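Local structure of collectin placenta 1 (Mus musculus, 2OX9) at residues Q49-W63 / G113-I127. The protein binds glycans such as the leukocyte cell-surface Lewis(x) structure through its calcium-dependent C-type lectin domain, probably as a scavenger receptor. Residues are numbered along the deposited sequence; the frame is centred on the assembly and turned at random.
Sequences QQWIKKHTVGRESHW and GQWNDFQCDEINNFI. With CA (calcium ion), chain J; GAL (beta-D-galactopyranose), chain E.
Trp63 lays its indole against the loop that precedes strand 125-131. Asn124 CB sits over the five-membered ring, 3.6 Å from its centroid, and the amide that follows it leans across the same system with its plane turned 63° away. At the indole rim, Glu122 O lies near the ring plane 3.0 Å from Trp63 CZ2, with Gln119 O farther along; NE1 is held by Glu24 O. Phe118 meets the far end of the indole obliquely, its CB 3.7 Å from Trp63 CH2, while its own ring is sandwiched between Asn124 OD1 on one face and Asn116 ND2 on the other. Asn124 OD1, buried here, has no hydrogen-bond partner.

Next to it, strand 62-64 pairs in parallel with strand 125-131: Asn125 N donates to Ser61 O, and Trp63 N gives Asn125 O a nearly straight bond (2.9 Å, 170°). His62 is flanked by Thr56 CG2 and, on the opposite face, Asn125 CB; Ile127 CD1 reaches Ile52 CG2 at 3.7 Å. On the helix, Gln49 extends CG anti to its N (chi1 170°) and then bends, and OE1 accepts a hydrogen bond from Trp115 NE1 (3.0 Å); the N-H comes from above the amide plane, while OE1 lies in the indole plane.

Asn116 OD1 and Asp117 OD1 and O bind calcium, as do galactose O3 and O4; Asn116 ND2 also donates to O3. Phe118, between Trp63 and Asn116, ties the core to the calcium-dependent sugar site of the C-type lectin fold, completed by Gln92, Asp94 and Glu104.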
# COMPACT_ATOMS: atom_id res chain seq x y z
N GLN A 49 -4.70 4.74 9.32
CA GLN A 49 -5.52 4.58 8.13
C GLN A 49 -6.29 5.85 7.79
O GLN A 49 -6.36 6.26 6.64
CB GLN A 49 -6.53 3.43 8.33
CG GLN A 49 -7.60 3.33 7.25
CD GLN A 49 -7.02 3.05 5.88
OE1 GLN A 49 -6.19 2.16 5.71
NE2 GLN A 49 -7.48 3.80 4.88
N GLN A 50 -6.88 6.46 8.82
CA GLN A 50 -7.64 7.68 8.65
C GLN A 50 -6.77 8.83 8.18
O GLN A 50 -7.16 9.60 7.30
CB GLN A 50 -8.31 8.07 9.97
CG GLN A 50 -9.83 7.94 9.99
CD GLN A 50 -10.51 8.72 8.87
OE1 GLN A 50 -10.29 9.92 8.71
NE2 GLN A 50 -11.34 8.03 8.09
N TRP A 51 -5.59 8.96 8.78
CA TRP A 51 -4.65 10.02 8.42
C TRP A 51 -4.21 9.82 6.97
O TRP A 51 -4.07 10.78 6.22
CB TRP A 51 -3.43 9.97 9.35
CG TRP A 51 -2.46 11.09 9.13
CD1 TRP A 51 -2.56 12.36 9.60
CD2 TRP A 51 -1.26 11.03 8.36
NE1 TRP A 51 -1.49 13.11 9.17
CE2 TRP A 51 -0.68 12.32 8.40
CE3 TRP A 51 -0.62 10.02 7.63
CZ2 TRP A 51 0.51 12.62 7.74
CZ3 TRP A 51 0.57 10.33 6.97
CH2 TRP A 51 1.12 11.61 7.03
N ILE A 52 -3.99 8.56 6.59
CA ILE A 52 -3.57 8.27 5.23
C ILE A 52 -4.69 8.58 4.25
O ILE A 52 -4.45 9.12 3.16
CB ILE A 52 -3.15 6.79 5.07
CG1 ILE A 52 -1.76 6.59 5.70
CG2 ILE A 52 -3.11 6.39 3.60
CD1 ILE A 52 -1.28 5.14 5.67
N LYS A 53 -5.92 8.25 4.65
CA LYS A 53 -7.10 8.48 3.82
C LYS A 53 -7.23 9.93 3.37
O LYS A 53 -7.52 10.21 2.20
CB LYS A 53 -8.37 8.07 4.59
CG LYS A 53 -9.66 8.36 3.84
CD LYS A 53 -10.85 8.33 4.77
CE LYS A 53 -12.09 8.84 4.07
NZ LYS A 53 -13.28 8.76 4.95
N LYS A 54 -7.00 10.87 4.28
CA LYS A 54 -7.14 12.27 3.92
C LYS A 54 -6.05 12.82 2.99
O LYS A 54 -6.21 13.88 2.39
CB LYS A 54 -7.26 13.11 5.19
CG LYS A 54 -8.63 12.95 5.85
CD LYS A 54 -8.56 13.22 7.33
CE LYS A 54 -9.89 12.94 8.01
NZ LYS A 54 -9.73 12.88 9.50
N HIS A 55 -4.95 12.08 2.88
CA HIS A 55 -3.85 12.48 2.00
C HIS A 55 -3.91 11.78 0.65
O HIS A 55 -3.04 11.99 -0.20
CB HIS A 55 -2.50 12.18 2.63
CG HIS A 55 -2.08 13.17 3.66
ND1 HIS A 55 -2.38 13.04 4.99
CD2 HIS A 55 -1.40 14.34 3.54
CE1 HIS A 55 -1.91 14.08 5.65
NE2 HIS A 55 -1.31 14.89 4.79
N THR A 56 -4.91 10.93 0.45
CA THR A 56 -5.00 10.20 -0.80
C THR A 56 -6.34 10.28 -1.52
O THR A 56 -6.62 9.47 -2.39
CB THR A 56 -4.63 8.69 -0.61
OG1 THR A 56 -5.41 8.11 0.45
CG2 THR A 56 -3.16 8.53 -0.28
N VAL A 57 -7.17 11.26 -1.18
CA VAL A 57 -8.44 11.37 -1.89
C VAL A 57 -8.10 11.73 -3.34
O VAL A 57 -7.18 12.50 -3.60
CB VAL A 57 -9.39 12.42 -1.23
CG1 VAL A 57 -8.61 13.36 -0.33
CG2 VAL A 57 -10.14 13.20 -2.30
N GLY A 58 -8.82 11.14 -4.27
CA GLY A 58 -8.56 11.39 -5.68
C GLY A 58 -8.78 10.12 -6.47
O GLY A 58 -8.97 9.04 -5.89
N ARG A 59 -8.74 10.22 -7.80
CA ARG A 59 -8.97 9.07 -8.66
C ARG A 59 -7.88 8.01 -8.65
O ARG A 59 -8.15 6.84 -8.87
CB ARG A 59 -9.22 9.53 -10.10
CG ARG A 59 -8.24 10.57 -10.57
CD ARG A 59 -8.54 11.02 -12.00
NE ARG A 59 -7.93 12.32 -12.29
CZ ARG A 59 -7.78 12.81 -13.52
NH1 ARG A 59 -8.20 12.12 -14.57
NH2 ARG A 59 -7.22 14.00 -13.69
N GLU A 60 -6.63 8.42 -8.41
CA GLU A 60 -5.55 7.43 -8.40
C GLU A 60 -5.60 6.51 -7.19
O GLU A 60 -6.08 6.90 -6.12
CB GLU A 60 -4.19 8.13 -8.48
CG GLU A 60 -4.00 9.29 -7.52
CD GLU A 60 -4.58 10.59 -8.06
OE1 GLU A 60 -4.09 11.07 -9.11
OE2 GLU A 60 -5.52 11.13 -7.45
N SER A 61 -5.12 5.29 -7.37
CA SER A 61 -5.07 4.30 -6.30
C SER A 61 -3.64 4.32 -5.76
O SER A 61 -2.71 4.69 -6.47
CB SER A 61 -5.38 2.90 -6.83
OG SER A 61 -6.62 2.89 -7.52
N HIS A 62 -3.46 3.92 -4.51
CA HIS A 62 -2.14 3.92 -3.90
C HIS A 62 -1.70 2.57 -3.37
O HIS A 62 -2.34 2.01 -2.49
CB HIS A 62 -2.08 4.92 -2.73
CG HIS A 62 -2.07 6.35 -3.15
ND1 HIS A 62 -3.22 7.03 -3.50
CD2 HIS A 62 -1.05 7.23 -3.29
CE1 HIS A 62 -2.90 8.27 -3.84
NE2 HIS A 62 -1.60 8.42 -3.72
N TRP A 63 -0.59 2.06 -3.90
CA TRP A 63 -0.05 0.78 -3.45
C TRP A 63 0.34 0.87 -1.97
O TRP A 63 0.85 1.91 -1.52
CB TRP A 63 1.23 0.45 -4.22
CG TRP A 63 1.09 0.04 -5.65
CD1 TRP A 63 1.79 0.54 -6.71
CD2 TRP A 63 0.30 -1.05 -6.16
NE1 TRP A 63 1.50 -0.18 -7.85
CE2 TRP A 63 0.59 -1.16 -7.54
CE3 TRP A 63 -0.61 -1.95 -5.59
CZ2 TRP A 63 -0.00 -2.13 -8.36
CZ3 TRP A 63 -1.20 -2.92 -6.40
CH2 TRP A 63 -0.89 -3.00 -7.78
N GLY A 113 -10.41 5.36 0.89
CA GLY A 113 -9.33 4.71 1.60
C GLY A 113 -9.45 3.20 1.76
O GLY A 113 -8.54 2.56 2.28
N GLN A 114 -10.56 2.61 1.31
CA GLN A 114 -10.71 1.15 1.45
C GLN A 114 -9.66 0.41 0.64
O GLN A 114 -9.09 0.95 -0.31
CB GLN A 114 -12.10 0.70 1.02
CG GLN A 114 -13.24 1.49 1.63
CD GLN A 114 -14.58 0.83 1.40
OE1 GLN A 114 -15.04 0.04 2.22
NE2 GLN A 114 -15.21 1.13 0.26
N TRP A 115 -9.42 -0.85 1.00
CA TRP A 115 -8.41 -1.64 0.29
C TRP A 115 -9.00 -2.54 -0.77
O TRP A 115 -10.14 -3.02 -0.67
CB TRP A 115 -7.61 -2.50 1.27
CG TRP A 115 -7.00 -1.77 2.43
CD1 TRP A 115 -7.00 -0.42 2.66
CD2 TRP A 115 -6.29 -2.35 3.54
NE1 TRP A 115 -6.35 -0.13 3.82
CE2 TRP A 115 -5.90 -1.30 4.39
CE3 TRP A 115 -5.96 -3.67 3.89
CZ2 TRP A 115 -5.19 -1.51 5.57
CZ3 TRP A 115 -5.25 -3.88 5.06
CH2 TRP A 115 -4.88 -2.81 5.89
N ASN A 116 -8.22 -2.76 -1.81
CA ASN A 116 -8.60 -3.62 -2.90
C ASN A 116 -7.36 -4.34 -3.40
O ASN A 116 -6.26 -3.81 -3.32
CB ASN A 116 -9.19 -2.81 -4.04
CG ASN A 116 -9.34 -3.62 -5.30
OD1 ASN A 116 -9.94 -4.70 -5.28
ND2 ASN A 116 -8.81 -3.12 -6.40
N ASP A 117 -7.54 -5.57 -3.89
CA ASP A 117 -6.42 -6.32 -4.42
C ASP A 117 -6.37 -6.08 -5.92
O ASP A 117 -7.40 -6.12 -6.60
CB ASP A 117 -6.57 -7.81 -4.08
CG ASP A 117 -7.91 -8.40 -4.52
OD1 ASP A 117 -8.91 -7.66 -4.61
OD2 ASP A 117 -7.96 -9.63 -4.77
N PHE A 118 -5.17 -5.78 -6.43
CA PHE A 118 -4.97 -5.54 -7.86
C PHE A 118 -3.96 -6.54 -8.41
O PHE A 118 -3.23 -7.18 -7.64
CB PHE A 118 -4.36 -4.16 -8.13
CG PHE A 118 -5.13 -2.99 -7.59
CD1 PHE A 118 -5.01 -2.62 -6.26
CD2 PHE A 118 -5.91 -2.21 -8.44
CE1 PHE A 118 -5.65 -1.48 -5.78
CE2 PHE A 118 -6.56 -1.07 -7.97
CZ PHE A 118 -6.43 -0.70 -6.64
N GLN A 119 -3.90 -6.65 -9.73
CA GLN A 119 -2.93 -7.51 -10.38
C GLN A 119 -1.68 -6.67 -10.16
O GLN A 119 -1.72 -5.45 -10.28
CB GLN A 119 -3.26 -7.64 -11.87
CG GLN A 119 -2.72 -8.89 -12.54
CD GLN A 119 -3.31 -9.10 -13.93
OE1 GLN A 119 -4.53 -9.14 -14.09
NE2 GLN A 119 -2.45 -9.22 -14.93
N CYS A 120 -0.56 -7.30 -9.81
CA CYS A 120 0.64 -6.53 -9.53
C CYS A 120 1.25 -5.72 -10.66
O CYS A 120 2.16 -4.93 -10.43
CB CYS A 120 1.69 -7.44 -8.90
SG CYS A 120 1.11 -8.30 -7.40
N ASP A 121 0.74 -5.89 -11.88
CA ASP A 121 1.27 -5.14 -13.02
C ASP A 121 0.48 -3.87 -13.30
O ASP A 121 0.72 -3.20 -14.30
CB ASP A 121 1.30 -6.02 -14.28
CG ASP A 121 -0.08 -6.53 -14.68
OD1 ASP A 121 -0.98 -5.70 -14.94
OD2 ASP A 121 -0.26 -7.76 -14.74
N GLU A 122 -0.47 -3.55 -12.42
CA GLU A 122 -1.29 -2.35 -12.57
C GLU A 122 -0.46 -1.14 -12.18
O GLU A 122 0.31 -1.18 -11.22
CB GLU A 122 -2.52 -2.44 -11.68
CG GLU A 122 -3.48 -1.27 -11.84
CD GLU A 122 -4.14 -1.25 -13.20
OE1 GLU A 122 -5.11 -2.02 -13.39
OE2 GLU A 122 -3.70 -0.48 -14.08
N ILE A 123 -0.59 -0.05 -12.93
CA ILE A 123 0.15 1.17 -12.65
C ILE A 123 -0.64 2.03 -11.65
O ILE A 123 -1.71 2.54 -11.99
CB ILE A 123 0.39 1.99 -13.93
CG1 ILE A 123 1.03 1.11 -15.00
CG2 ILE A 123 1.28 3.19 -13.63
CD1 ILE A 123 0.81 1.59 -16.42
N ASN A 124 -0.11 2.16 -10.44
CA ASN A 124 -0.75 2.94 -9.37
C ASN A 124 0.24 3.91 -8.71
O ASN A 124 1.44 3.80 -8.91
CB ASN A 124 -1.23 2.01 -8.25
CG ASN A 124 -2.53 1.32 -8.58
OD1 ASN A 124 -2.81 0.23 -8.08
ND2 ASN A 124 -3.34 1.96 -9.40
N ASN A 125 -0.28 4.87 -7.95
CA ASN A 125 0.58 5.77 -7.20
C ASN A 125 0.93 4.90 -6.00
O ASN A 125 0.52 3.74 -5.94
CB ASN A 125 -0.17 7.03 -6.73
CG ASN A 125 -0.32 8.06 -7.83
OD1 ASN A 125 -0.98 7.81 -8.83
ND2 ASN A 125 0.31 9.21 -7.65
N PHE A 126 1.68 5.43 -5.04
CA PHE A 126 2.04 4.62 -3.89
C PHE A 126 2.40 5.46 -2.67
O PHE A 126 2.45 6.69 -2.74
CB PHE A 126 3.22 3.69 -4.26
CG PHE A 126 4.43 4.41 -4.79
CD1 PHE A 126 5.41 4.88 -3.93
CD2 PHE A 126 4.59 4.61 -6.16
CE1 PHE A 126 6.55 5.53 -4.43
CE2 PHE A 126 5.72 5.25 -6.67
CZ PHE A 126 6.70 5.71 -5.80
N ILE A 127 2.64 4.78 -1.56
CA ILE A 127 2.98 5.48 -0.32
C ILE A 127 4.18 4.82 0.35
O ILE A 127 4.16 3.62 0.60
CB ILE A 127 1.81 5.44 0.68
CG1 ILE A 127 0.53 5.96 0.03
CG2 ILE A 127 2.16 6.28 1.91
CD1 ILE A 127 -0.70 5.72 0.87
CA CA J . -9.77 -6.85 -6.34
C1 GAL E . -12.11 -3.60 -10.04
C2 GAL E . -10.93 -3.84 -9.11
C3 GAL E . -10.43 -5.28 -9.23
C4 GAL E . -11.59 -6.27 -9.05
C5 GAL E . -12.76 -5.91 -9.98
C6 GAL E . -13.97 -6.78 -9.75
O2 GAL E . -9.88 -2.95 -9.45
O3 GAL E . -9.45 -5.52 -8.23
O4 GAL E . -12.02 -6.26 -7.71
O5 GAL E . -13.16 -4.54 -9.76
O6 GAL E . -14.91 -6.65 -10.81
O HOH W 1 -0.74 11.66 -9.04
O HOH W 2 -4.14 4.52 -9.66
O HOH W 3 -5.76 1.49 -10.37